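Local coordinates for glycosyl hydrolase family 26 (Bacteroides ovatus, PDB 4ZXO), which is a beta-mannanase that probably hydrolyses the beta-mannan backbone of galactomannan in the gut bacterium's breakdown of this polysaccharide, at residues A[212-215]-A[216-220]; A[243-246]-A[247-251]. All blocks are in the same frame, centred on the assembly; numbering follows the deposited sequence.

Contact 1. Residues A[212-215]-A[216-220]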
ATOM      1  N   GLU A 212      -2.433  16.438   3.617  1.00 10.70           N
ATOM      2  CA  GLU A 212      -2.771  17.811   3.249  1.00  9.91           C
ATOM      3  C   GLU A 212      -4.202  18.124   3.606  1.00 10.44           C
ATOM      4  O   GLU A 212      -4.512  19.264   3.981  1.00 12.64           O
ATOM      5  CB  GLU A 212      -2.566  18.046   1.736  1.00  9.52           C
ATOM      6  CG  GLU A 212      -1.097  18.000   1.314  1.00  9.43           C
ATOM      7  CD  GLU A 212      -0.502  16.601   1.230  1.00 11.25           C
ATOM      8  OE1 GLU A 212      -1.233  15.602   1.067  1.00 11.12           O
ATOM      9  OE2 GLU A 212       0.732  16.492   1.370  1.00 14.79           O
ATOM     10  N   SER A 213      -5.088  17.137   3.440  1.00 10.79           N
ATOM     11  CA  SER A 213      -6.503  17.354   3.707  1.00 10.56           C
ATOM     12  C   SER A 213      -6.735  17.579   5.191  1.00 11.29           C
ATOM     13  O   SER A 213      -6.242  16.825   6.011  1.00 11.89           O
ATOM     14  CB  SER A 213      -7.329  16.136   3.274  1.00 12.20           C
ATOM     15  OG  SER A 213      -7.149  15.854   1.894  1.00 12.87           O
ATOM     16  N   ASP A 214      -7.510  18.597   5.526  1.00 10.70           N
ATOM     17  CA  ASP A 214      -7.838  18.833   6.933  1.00 11.52           C
ATOM     18  C   ASP A 214      -9.189  18.336   7.361  1.00 11.04           C
ATOM     19  O   ASP A 214      -9.483  18.336   8.539  1.00 12.67           O
ATOM     20  CB  ASP A 214      -7.742  20.314   7.258  1.00 13.11           C
ATOM     21  CG  ASP A 214      -6.308  20.760   7.530  1.00 15.44           C
ATOM     22  OD1 ASP A 214      -5.416  19.939   7.849  1.00 16.04           O
ATOM     23  OD2 ASP A 214      -6.082  21.982   7.471  1.00 18.31           O
ATOM     24  N   THR A 215      -9.997  17.894   6.416  1.00 10.80           N
ATOM     25  CA  THR A 215     -11.374  17.460   6.643  1.00 11.20           C
ATOM     26  C   THR A 215     -11.718  16.336   5.688  1.00 11.16           C
ATOM     27  O   THR A 215     -11.005  16.101   4.695  1.00 10.98           O
ATOM     28  CB  THR A 215     -12.424  18.604   6.412  1.00 11.53           C
ATOM     29  OG1 THR A 215     -12.341  19.036   5.047  1.00 13.20           O
ATOM     30  CG2 THR A 215     -12.173  19.772   7.349  1.00 11.15           C
ATOM     31  N   VAL A 216     -12.816  15.651   5.975  1.00 11.76           N
ATOM     32  CA  VAL A 216     -13.315  14.614   5.073  1.00 12.74           C
ATOM     33  C   VAL A 216     -13.660  15.166   3.673  1.00 13.49           C
ATOM     34  O   VAL A 216     -13.357  14.536   2.663  1.00 13.57           O
ATOM     35  CB  VAL A 216     -14.562  13.915   5.670  1.00 14.21           C
ATOM     36  CG1 VAL A 216     -15.182  12.981   4.610  1.00 14.41           C
ATOM     37  CG2 VAL A 216     -14.129  13.101   6.853  1.00 13.54           C
ATOM     38  N   GLU A 217     -14.241  16.377   3.636  1.00 14.26           N
ATOM     39  CA  GLU A 217     -14.565  17.010   2.359  1.00 15.64           C
ATOM     40  C   GLU A 217     -13.314  17.087   1.476  1.00 14.06           C
ATOM     41  O   GLU A 217     -13.337  16.760   0.260  1.00 13.68           O
ATOM     42  CB  GLU A 217     -15.174  18.435   2.603  1.00 18.60           C
ATOM     43  CG  GLU A 217     -15.204  19.367   1.374  1.00 21.95           C
ATOM     44  CD  GLU A 217     -15.818  20.693   1.715  1.00 25.22           C
ATOM     45  OE1 GLU A 217     -16.846  20.660   2.390  1.00 27.17           O
ATOM     46  OE2 GLU A 217     -15.246  21.757   1.385  1.00 26.91           O
ATOM     47  N   GLU A 218     -12.213  17.541   2.079  1.00 13.14           N
ATOM     48  CA  GLU A 218     -10.986  17.711   1.341  1.00 12.52           C
ATOM     49  C   GLU A 218     -10.422  16.349   0.929  1.00 10.97           C
ATOM     50  O   GLU A 218      -9.922  16.167  -0.168  1.00 11.44           O
ATOM     51  CB  GLU A 218      -9.959  18.475   2.169  1.00 13.57           C
ATOM     52  CG  GLU A 218     -10.344  19.964   2.382  1.00 15.64           C
ATOM     53  CD  GLU A 218      -9.628  20.542   3.587  1.00 17.28           C
ATOM     54  OE1 GLU A 218      -8.348  20.580   3.595  1.00 17.11           O
ATOM     55  OE2 GLU A 218     -10.352  20.945   4.540  1.00 18.50           O
ATOM     56  N   TYR A 219     -10.465  15.398   1.858  1.00  9.45           N
ATOM     57  CA  TYR A 219      -9.947  14.076   1.574  1.00  8.71           C
ATOM     58  C   TYR A 219     -10.627  13.459   0.389  1.00  9.33           C
ATOM     59  O   TYR A 219      -9.967  12.781  -0.407  1.00  9.75           O
ATOM     60  CB  TYR A 219     -10.130  13.195   2.841  1.00  8.57           C
ATOM     61  CG  TYR A 219      -9.716  11.744   2.693  1.00  8.18           C
ATOM     62  CD1 TYR A 219      -8.390  11.342   2.923  1.00  8.26           C
ATOM     63  CD2 TYR A 219     -10.657  10.776   2.387  1.00  9.14           C
ATOM     64  CE1 TYR A 219      -8.025   9.994   2.804  1.00  8.77           C
ATOM     65  CE2 TYR A 219     -10.302   9.453   2.245  1.00  7.79           C
ATOM     66  CZ  TYR A 219      -8.989   9.056   2.446  1.00  7.64           C
ATOM     67  OH  TYR A 219      -8.642   7.734   2.306  1.00  8.62           O
ATOM     68  N   LEU A 220     -11.938  13.666   0.297  1.00  9.95           N
ATOM     69  CA  LEU A 220     -12.706  13.059  -0.791  1.00 11.53           C
ATOM     70  C   LEU A 220     -12.839  13.913  -2.038  1.00 10.81           C
ATOM     71  O   LEU A 220     -13.596  13.529  -2.946  1.00 11.18           O
ATOM     72  CB  LEU A 220     -14.117  12.702  -0.302  1.00 11.69           C
ATOM     73  CG  LEU A 220     -14.108  11.638   0.810  1.00 11.20           C
ATOM     74  CD1 LEU A 220     -15.586  11.358   1.255  1.00 12.44           C
ATOM     75  CD2 LEU A 220     -13.472  10.347   0.295  1.00 11.94           C
TER
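Thr215 and Glu218 hold each other across the start of helix 216-219. The hydroxyl of Thr215 gives a hydrogen bond from OG1 to Glu218 OE2 at 2.8 Å. The same OG1 accepts from Glu218 N, a weak capping bond of 3.3 Å, which makes Thr215 the N-cap. The Glu218 side chain turns back to this hydroxyl and to Asp214 N. The other carboxylate oxygen of Glu218, OE1, takes the backbone N of Asp214 at 2.9 Å. That N-H...O bond is nearly straight, 170°, but comes from well above the carboxylate plane. OG1 of Thr215 stands between its own N and carbonyl carbon (chi1 61°), where it faces both the amide and the carboxylate of Glu218. Behind the cap, Tyr219 N bonds to Thr215 O at 3.0 Å and closes the first turn. Ser213 packs against Glu218, its CB 3.7 Å from Glu218 CB. Further out, Asp214 OD1 forms a salt bridge with Lys250 of helix 241-262, and Tyr219 OH bonds to Gly233 O. The Glu218 carboxylate is thus gripped at both oxygens. The N-H and hydroxyl donors would probably favour its charge, and Lys250 is likely to ease the nearness of Asp214.

Contact 2. Residues A[243-246]-A[247-251]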
ATOM      1  N   GLN A 243       3.950  17.042  15.810  1.00 15.38           N
ATOM      2  CA  GLN A 243       3.193  17.312  14.606  1.00 17.27           C
ATOM      3  C   GLN A 243       2.645  15.991  14.060  1.00 14.99           C
ATOM      4  O   GLN A 243       1.501  15.903  13.592  1.00 14.44           O
ATOM      5  CB  GLN A 243       4.071  17.999  13.554  1.00 23.03           C
ATOM      6  CG  GLN A 243       3.259  18.706  12.483  1.00 28.84           C
ATOM      7  CD  GLN A 243       2.418  19.868  13.038  1.00 33.55           C
ATOM      8  OE1 GLN A 243       2.752  20.466  14.070  1.00 35.38           O
ATOM      9  NE2 GLN A 243       1.309  20.166  12.365  1.00 35.44           N
ATOM     10  N   TYR A 244       3.479  14.957  14.076  1.00 12.43           N
ATOM     11  CA  TYR A 244       3.039  13.635  13.613  1.00 11.57           C
ATOM     12  C   TYR A 244       1.835  13.136  14.405  1.00 11.63           C
ATOM     13  O   TYR A 244       0.884  12.607  13.834  1.00 11.80           O
ATOM     14  CB  TYR A 244       4.186  12.648  13.728  1.00 10.48           C
ATOM     15  CG  TYR A 244       3.870  11.206  13.380  1.00  9.45           C
ATOM     16  CD1 TYR A 244       3.596  10.793  12.068  1.00  9.27           C
ATOM     17  CD2 TYR A 244       3.889  10.231  14.365  1.00  9.34           C
ATOM     18  CE1 TYR A 244       3.351   9.457  11.777  1.00  9.59           C
ATOM     19  CE2 TYR A 244       3.636   8.876  14.088  1.00  9.64           C
ATOM     20  CZ  TYR A 244       3.401   8.504  12.784  1.00  8.95           C
ATOM     21  OH  TYR A 244       3.179   7.177  12.481  1.00 10.01           O
ATOM     22  N   ILE A 245       1.889  13.265  15.733  1.00 11.77           N
ATOM     23  CA  ILE A 245       0.779  12.800  16.556  1.00 13.00           C
ATOM     24  C   ILE A 245      -0.486  13.575  16.188  1.00 13.12           C
ATOM     25  O   ILE A 245      -1.524  12.974  16.009  1.00 13.28           O
ATOM     26  CB  ILE A 245       1.123  12.920  18.069  1.00 14.09           C
ATOM     27  CG1 ILE A 245       2.146  11.834  18.403  1.00 14.93           C
ATOM     28  CG2 ILE A 245      -0.100  12.658  18.928  1.00 14.88           C
ATOM     29  CD1 ILE A 245       2.820  12.038  19.727  1.00 17.18           C
ATOM     30  N   LYS A 246      -0.377  14.892  16.028  1.00 13.38           N
ATOM     31  CA  LYS A 246      -1.527  15.713  15.637  1.00 13.97           C
ATOM     32  C   LYS A 246      -2.047  15.296  14.241  1.00 13.12           C
ATOM     33  O   LYS A 246      -3.235  15.078  14.031  1.00 13.80           O
ATOM     34  CB  LYS A 246      -1.151  17.222  15.648  1.00 16.20           C
ATOM     35  CG  LYS A 246      -2.202  18.166  15.067  1.00 20.45           C
ATOM     36  CD  LYS A 246      -1.945  19.662  15.429  1.00 25.32           C
ATOM     37  CE  LYS A 246      -3.078  20.616  14.868  1.00 28.11           C
ATOM     38  NZ  LYS A 246      -3.264  22.001  15.555  1.00 29.54           N
ATOM     39  N   GLN A 247      -1.143  15.237  13.278  1.00 11.77           N
ATOM     40  CA  GLN A 247      -1.562  14.995  11.917  1.00 10.47           C
ATOM     41  C   GLN A 247      -2.012  13.572  11.679  1.00 11.01           C
ATOM     42  O   GLN A 247      -2.977  13.360  10.904  1.00 10.34           O
ATOM     43  CB  GLN A 247      -0.432  15.309  10.972  1.00 12.87           C
ATOM     44  CG  GLN A 247      -0.116  16.806  10.930  1.00 14.49           C
ATOM     45  CD  GLN A 247      -1.286  17.639  10.402  1.00 17.38           C
ATOM     46  OE1 GLN A 247      -2.047  17.173   9.562  1.00 18.13           O
ATOM     47  NE2 GLN A 247      -1.429  18.887  10.902  1.00 20.23           N
ATOM     48  N   LEU A 248      -1.377  12.603  12.365  1.00 10.41           N
ATOM     49  CA  LEU A 248      -1.859  11.222  12.220  1.00 10.33           C
ATOM     50  C   LEU A 248      -3.228  11.066  12.887  1.00 10.17           C
ATOM     51  O   LEU A 248      -4.127  10.440  12.321  1.00 10.86           O
ATOM     52  CB  LEU A 248      -0.850  10.221  12.800  1.00 10.10           C
ATOM     53  CG  LEU A 248      -1.197   8.758  12.521  1.00 10.44           C
ATOM     54  CD1 LEU A 248      -1.389   8.449  10.974  1.00 10.59           C
ATOM     55  CD2 LEU A 248      -0.191   7.848  13.221  1.00 12.32           C
ATOM     56  N   ASN A 249      -3.390  11.576  14.114  1.00 10.17           N
ATOM     57  CA  ASN A 249      -4.730  11.549  14.670  1.00 10.30           C
ATOM     58  C   ASN A 249      -5.748  12.226  13.755  1.00 10.55           C
ATOM     59  O   ASN A 249      -6.860  11.724  13.598  1.00 10.89           O
ATOM     60  CB  ASN A 249      -4.777  12.222  16.043  1.00 10.77           C
ATOM     61  CG  ASN A 249      -4.392  11.264  17.168  1.00 12.61           C
ATOM     62  OD1 ASN A 249      -5.085  10.266  17.433  1.00 13.89           O
ATOM     63  ND2 ASN A 249      -3.279  11.535  17.800  1.00 14.35           N
ATOM     64  N   LYS A 250      -5.405  13.389  13.204  1.00 10.48           N
ATOM     65  CA  LYS A 250      -6.304  14.076  12.308  1.00 10.73           C
ATOM     66  C   LYS A 250      -6.670  13.179  11.110  1.00 11.30           C
ATOM     67  O   LYS A 250      -7.860  13.041  10.773  1.00 11.98           O
ATOM     68  CB  LYS A 250      -5.664  15.360  11.800  1.00 10.82           C
ATOM     69  CG  LYS A 250      -6.562  16.135  10.890  1.00 11.32           C
ATOM     70  CD  LYS A 250      -5.727  17.165  10.087  1.00 10.43           C
ATOM     71  CE  LYS A 250      -5.089  16.491   8.879  1.00 10.43           C
ATOM     72  NZ  LYS A 250      -4.222  17.434   8.108  1.00 10.17           N
ATOM     73  N   MET A 251      -5.667  12.580  10.451  1.00 10.76           N
ATOM     74  CA  MET A 251      -6.013  11.771   9.283  1.00 10.25           C
ATOM     75  C   MET A 251      -6.756  10.498   9.639  1.00 10.87           C
ATOM     76  O   MET A 251      -7.654  10.105   8.894  1.00 11.70           O
ATOM     77  CB  MET A 251      -4.745  11.375   8.498  1.00  9.81           C
ATOM     78  CG  MET A 251      -4.080  12.535   7.785  1.00 10.66           C
ATOM     79  SD  MET A 251      -5.178  13.661   6.852  1.00 10.76           S
ATOM     80  CE  MET A 251      -5.914  12.490   5.695  1.00  9.46           C
TER
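Gln243 O, Tyr244 O, Ile245 O and Lys246 O each accept the backbone N four residues on, in regular alpha-helical register, with the Gln247 N to Gln243 O bond at 2.7 Å. Ile245 O has a second donor. Asn249 ND2 reaches it at 2.9 Å, while Asn249 N comes from the opposite face of the carbonyl plane. The side-chain bond is bent, 138° at the hydrogen. Asn249 can make it because its CG lies beside its own backbone N (chi1 -85°), which folds the amide back along the helix. Its ND2 also lies 3.6 Å from Ile245 CG2, and its OD1 bonds to Tyr293 OH. On the buried side, Leu248 runs alongside Tyr244. Its CD2 meets the phenol end of the ring, 3.7 Å from Tyr244 CZ, and Tyr244 OH bonds onward to Thr271. Gln247 lies beside Gln243, its CG 3.2 Å from Gln243 O. Its OE1 accepts from Lys250 NZ at 2.6 Å, in the carbonyl plane. The same ammonium group also bonds to Asp214 and to the backbone O of Met211. With an alanine here instead of Gln247, Lys250 NZ would probably lose one of its acceptors. Tyr244 and Leu248 also touch helix 281-290. This is the layout of an outer helix in a TIM barrel: helix 241-262 links parallel strands 231-235 and 266-271 in a beta-alpha-beta crossover.

In the fold
Contacts 1 and 2 are both local, partly buried and near the outside of the barrel, with centres about 13 Å apart. They differ in chemistry. Contact 1 lies in the connection between strands 203-207 and 231-235, where a carboxylate and a hydroxyl start a short helix. Contact 2 lies within a long helix, the next along the chain, and rests mainly on main-chain bonds, with polar side-chain bonds from Asn249 and Lys250 and apolar packing on the buried side. Each has one buried side: Ser213 and Tyr219 in contact 1, Tyr244 and Leu248 in contact 2. The two meet directly. The Asp214–Lys250 salt bridge joins them, and Met251 packs by CE against the Tyr219 ring.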